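Local coordinates for 2-(hydroxymethyl)glutarate dehydrogenase (Eubacterium barkeri, PDB 3CKY), which catalyses the NAD-dependent interconversion of 2-formylglutarate and (S)-2-hydroxymethylglutarate, a step in the fermentation of nicotinate, at residues 12-17 with 126-131; 19-24 with 41-46. One frame throughout, in Å; residues are numbered along the deposited sequence.

In the fold
Both contacts lie in the Rossmann-type NAD-binding domain and share helix 16-25, which follows strand 6-10 and its glycine-rich turn. Contact 1 joins that turn, part of the probable NAD(+) site, to the start of helix 127-133; contact 2 packs a later part of the same helix on helix 37-44. Their centres are 12 Å apart. L12 and K17 of contact 1 connect them: L12 CD1 lies 3.7 Å from V43 CG2, and K17 CG 3.8 Å from V43 CG1. Of the two, contact 1 is nearer the chemistry, with the M15 side chain about 8 Å from that of K174, the probable catalytic lysine; contact 2 lies away from the annotated sites.

Contact 1: 12-17 with 126-131; sequences LGAMGK and GGTKGA
M15 reaches from the glycine-rich turn of the Rossmann fold to the N-terminal end of helix 127-133, its sulfur meeting the backbone of G127. G13 and G16 fit a GxGxxG dinucleotide-binding pattern, consistent with the NAD(+)-binding role inferred for 12-17 from related enzymes. The backbones come closest at M15 and T128, whose CA atoms are 5.6 Å apart. M15 CG stands anti to the carbonyl carbon (chi1 -56°), and further bends at chi2 and chi3 bring the thioether round to G127: SD lies 3.5 Å from G127 O, and CE follows at 3.7 Å from the same G127 O. The same sulfur also touches the methyl of A131, with SD and A131 CB 4.0 Å apart. A131 is buried, points toward the turn and also touches P18 of helix 16-25, so the thioether lies against a backbone carbonyl on one hand and a buried methyl on the other.

The outer part, where A14 is exposed and T128 partly exposed, is carried mainly by the methyls of these two residues. Only 207 Å² is buried in all, and M15 accounts for the largest share. T128 CG2, anti to its carbonyl carbon, is the branch that reaches A14, and it lies 3.6 Å from A14 O as well. Although this side is the more open to solvent, it holds the closest pair of the contact: A14 CB and T128 CG2 are only 3.3 Å apart, less than usual van der Waals contact and nearer than any approach of the M15 sulfur.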
loop_
_atom_site.group_PDB
_atom_site.type_symbol
_atom_site.label_atom_id
_atom_site.label_comp_id
_atom_site.label_asym_id
_atom_site.label_seq_id
_atom_site.Cartn_x
_atom_site.Cartn_y
_atom_site.Cartn_z
ATOM N N LEU A 12 5.881 -12.880 -36.115
ATOM C CA LEU A 12 4.588 -12.729 -36.784
ATOM C C LEU A 12 3.495 -13.335 -35.912
ATOM O O LEU A 12 2.973 -14.414 -36.207
ATOM C CB LEU A 12 4.599 -13.433 -38.148
ATOM C CG LEU A 12 5.365 -12.782 -39.298
ATOM C CD1 LEU A 12 5.553 -13.789 -40.430
ATOM C CD2 LEU A 12 4.637 -11.535 -39.782
ATOM N N GLY A 13 3.156 -12.643 -34.832
ATOM C CA GLY A 13 2.143 -13.137 -33.914
ATOM C C GLY A 13 0.730 -12.874 -34.405
ATOM O O GLY A 13 0.482 -12.765 -35.611
ATOM N N ALA A 14 -0.198 -12.778 -33.456
ATOM C CA ALA A 14 -1.595 -12.488 -33.761
ATOM C C ALA A 14 -1.737 -11.091 -34.364
ATOM O O ALA A 14 -2.626 -10.852 -35.176
ATOM C CB ALA A 14 -2.451 -12.619 -32.507
ATOM N N MET A 15 -0.846 -10.183 -33.964
ATOM C CA MET A 15 -0.818 -8.819 -34.480
ATOM C C MET A 15 0.041 -8.719 -35.738
ATOM O O MET A 15 -0.385 -8.148 -36.740
ATOM C CB MET A 15 -0.255 -7.868 -33.420
ATOM C CG MET A 15 -1.001 -7.890 -32.092
ATOM S SD MET A 15 -2.648 -7.191 -32.230
ATOM C CE MET A 15 -2.228 -5.457 -32.289
ATOM N N GLY A 16 1.250 -9.274 -35.680
ATOM C CA GLY A 16 2.215 -9.163 -36.776
ATOM C C GLY A 16 1.690 -9.658 -38.110
ATOM O O GLY A 16 1.890 -9.019 -39.148
ATOM N N LYS A 17 1.000 -10.796 -38.078
ATOM C CA LYS A 17 0.509 -11.429 -39.294
ATOM C C LYS A 17 -0.441 -10.518 -40.095
ATOM O O LYS A 17 -0.145 -10.210 -41.248
ATOM C CB LYS A 17 -0.117 -12.795 -38.984
ATOM C CG LYS A 17 -0.358 -13.659 -40.210
ATOM N N GLY A 126 -6.253 -1.860 -29.958
ATOM C CA GLY A 126 -7.275 -2.280 -30.921
ATOM C C GLY A 126 -7.383 -3.790 -31.075
ATOM O O GLY A 126 -8.370 -4.297 -31.617
ATOM N N GLY A 127 -6.358 -4.510 -30.627
ATOM C CA GLY A 127 -6.375 -5.967 -30.639
ATOM C C GLY A 127 -6.190 -6.546 -32.024
ATOM O O GLY A 127 -5.809 -5.834 -32.959
ATOM N N THR A 128 -6.455 -7.845 -32.138
ATOM C CA THR A 128 -6.278 -8.583 -33.391
ATOM C C THR A 128 -7.316 -8.185 -34.429
ATOM O O THR A 128 -7.018 -8.151 -35.622
ATOM C CB THR A 128 -6.346 -10.119 -33.171
ATOM O OG1 THR A 128 -7.462 -10.437 -32.332
ATOM C CG2 THR A 128 -5.061 -10.632 -32.524
ATOM N N LYS A 129 -8.528 -7.877 -33.978
ATOM C CA LYS A 129 -9.570 -7.394 -34.882
ATOM C C LYS A 129 -9.200 -6.043 -35.510
ATOM O O LYS A 129 -9.406 -5.829 -36.710
ATOM C CB LYS A 129 -10.919 -7.312 -34.160
ATOM C CG LYS A 129 -11.401 -8.674 -33.645
ATOM C CD LYS A 129 -12.905 -8.867 -33.830
ATOM C CE LYS A 129 -13.286 -10.343 -33.795
ATOM N NZ LYS A 129 -14.723 -10.546 -34.100
ATOM N N GLY A 130 -8.643 -5.144 -34.704
ATOM C CA GLY A 130 -8.114 -3.884 -35.210
ATOM C C GLY A 130 -6.905 -4.073 -36.105
ATOM O O GLY A 130 -6.696 -3.308 -37.039
ATOM N N ALA A 131 -6.101 -5.091 -35.810
ATOM C CA ALA A 131 -4.934 -5.422 -36.618
ATOM C C ALA A 131 -5.362 -5.887 -38.012
ATOM O O ALA A 131 -4.789 -5.474 -39.023
ATOM C CB ALA A 131 -4.103 -6.492 -35.927
#

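Contact 2: 19-24 with 41-46; sequences MAINLL and AAVVAQ
The backbones of 19-24 and 41-46 come nearest at I21 and V43, where the CA atoms are 6.3 Å apart, as two helices of a Rossmann fold, 16-25 and 37-44, pack beside each other. At the middle, V43 CG1 meets A20 CB at 4.1 Å and I21 CG1 at 4.4 Å; with CG1 anti to the carbonyl carbon (chi1 -61°), this branch of V43 faces helix 16-25. A20 also touches F9 of strand 6-10 and V30 of strand 29-33.

L24 closes the far end, toward Q46, where backbone carbonyls are presented to the leucine. CD1 of L24 is 3.8 Å from Q46 CB, and L24 CB is 3.6 Å from Q46 O, against which the leucine's CB, CG and both methyls all lie within 4.0 Å. Cut back to alanine, L24 would keep only CB near Q46 O, and a gap is likely to open beside V43 O and Q46 CB. I21 and Q46 lie aslant on the more exposed edge, with only a loose approach. The tightest meeting is again with backbone: L24 CD1 comes within 3.5 Å of V43 O and 3.6 Å of Q46 O.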
loop_
_atom_site.group_PDB
_atom_site.type_symbol
_atom_site.label_atom_id
_atom_site.label_comp_id
_atom_site.label_asym_id
_atom_site.label_seq_id
_atom_site.Cartn_x
_atom_site.Cartn_y
_atom_site.Cartn_z
ATOM N N MET A 19 -0.933 -7.311 -39.859
ATOM C CA MET A 19 -0.214 -6.082 -40.204
ATOM C C MET A 19 0.583 -6.281 -41.483
ATOM O O MET A 19 0.522 -5.459 -42.394
ATOM C CB MET A 19 0.736 -5.669 -39.080
ATOM C CG MET A 19 0.051 -5.199 -37.808
ATOM S SD MET A 19 1.194 -4.531 -36.578
ATOM C CE MET A 19 2.677 -5.479 -36.806
ATOM N N ALA A 20 1.327 -7.383 -41.543
ATOM C CA ALA A 20 2.117 -7.728 -42.733
ATOM C C ALA A 20 1.234 -7.875 -43.966
ATOM O O ALA A 20 1.583 -7.402 -45.042
ATOM C CB ALA A 20 2.919 -9.016 -42.498
ATOM N N ILE A 21 0.092 -8.536 -43.797
ATOM C CA ILE A 21 -0.866 -8.743 -44.887
ATOM C C ILE A 21 -1.437 -7.428 -45.413
ATOM O O ILE A 21 -1.541 -7.243 -46.625
ATOM C CB ILE A 21 -2.022 -9.669 -44.451
ATOM C CG1 ILE A 21 -1.512 -11.104 -44.302
ATOM C CG2 ILE A 21 -3.169 -9.623 -45.456
ATOM C CD1 ILE A 21 -2.523 -12.043 -43.690
ATOM N N ASN A 22 -1.801 -6.522 -44.509
ATOM C CA ASN A 22 -2.294 -5.201 -44.907
ATOM C C ASN A 22 -1.244 -4.417 -45.690
ATOM O O ASN A 22 -1.573 -3.724 -46.651
ATOM C CB ASN A 22 -2.760 -4.394 -43.688
ATOM C CG ASN A 22 -4.095 -4.871 -43.148
ATOM O OD1 ASN A 22 -4.910 -5.424 -43.887
ATOM N ND2 ASN A 22 -4.331 -4.652 -41.861
ATOM N N LEU A 23 0.014 -4.537 -45.274
ATOM C CA LEU A 23 1.134 -3.933 -45.995
ATOM C C LEU A 23 1.305 -4.567 -47.376
ATOM O O LEU A 23 1.558 -3.869 -48.359
ATOM C CB LEU A 23 2.428 -4.068 -45.186
ATOM C CG LEU A 23 2.580 -3.112 -44.000
ATOM C CD1 LEU A 23 3.677 -3.593 -43.063
ATOM C CD2 LEU A 23 2.866 -1.693 -44.468
ATOM N N LEU A 24 1.158 -5.888 -47.441
ATOM C CA LEU A 24 1.277 -6.620 -48.702
ATOM C C LEU A 24 0.167 -6.241 -49.679
ATOM O O LEU A 24 0.397 -6.175 -50.881
ATOM C CB LEU A 24 1.270 -8.134 -48.457
ATOM C CG LEU A 24 2.541 -8.730 -47.841
ATOM C CD1 LEU A 24 2.293 -10.150 -47.370
ATOM C CD2 LEU A 24 3.697 -8.693 -48.818
ATOM N N ALA A 41 4.657 -19.011 -43.689
ATOM C CA ALA A 41 3.924 -19.513 -44.853
ATOM C C ALA A 41 2.623 -18.742 -45.092
ATOM O O ALA A 41 2.269 -18.444 -46.236
ATOM C CB ALA A 41 3.636 -21.005 -44.702
ATOM N N ALA A 42 1.918 -18.422 -44.011
ATOM C CA ALA A 42 0.679 -17.649 -44.091
ATOM C C ALA A 42 0.869 -16.327 -44.840
ATOM O O ALA A 42 0.078 -15.997 -45.728
ATOM C CB ALA A 42 0.130 -17.388 -42.695
ATOM N N VAL A 43 1.922 -15.586 -44.498
ATOM C CA VAL A 43 2.187 -14.292 -45.139
ATOM C C VAL A 43 2.882 -14.426 -46.499
ATOM O O VAL A 43 2.651 -13.604 -47.391
ATOM C CB VAL A 43 2.998 -13.326 -44.228
ATOM C CG1 VAL A 43 2.229 -13.029 -42.946
ATOM C CG2 VAL A 43 4.385 -13.883 -43.923
ATOM N N VAL A 44 3.715 -15.454 -46.673
ATOM C CA VAL A 44 4.386 -15.661 -47.964
ATOM C C VAL A 44 3.367 -15.961 -49.064
ATOM O O VAL A 44 3.612 -15.673 -50.235
ATOM C CB VAL A 44 5.462 -16.786 -47.936
ATOM C CG1 VAL A 44 6.487 -16.544 -46.830
ATOM C CG2 VAL A 44 4.822 -18.159 -47.806
ATOM N N ALA A 45 2.227 -16.535 -48.679
ATOM C CA ALA A 45 1.115 -16.761 -49.599
ATOM C C ALA A 45 0.497 -15.446 -50.077
ATOM O O ALA A 45 0.001 -15.367 -51.202
ATOM C CB ALA A 45 0.056 -17.631 -48.939
ATOM N N GLN A 46 0.525 -14.424 -49.218
ATOM C CA GLN A 46 0.042 -13.085 -49.581
ATOM C C GLN A 46 1.129 -12.197 -50.204
ATOM O O GLN A 46 0.873 -11.030 -50.514
ATOM C CB GLN A 46 -0.592 -12.384 -48.365
ATOM C CG GLN A 46 -2.100 -12.586 -48.250
ATOM C CD GLN A 46 -2.471 -14.023 -47.939
ATOM O OE1 GLN A 46 -2.012 -14.592 -46.945
ATOM N NE2 GLN A 46 -3.312 -14.618 -48.783
#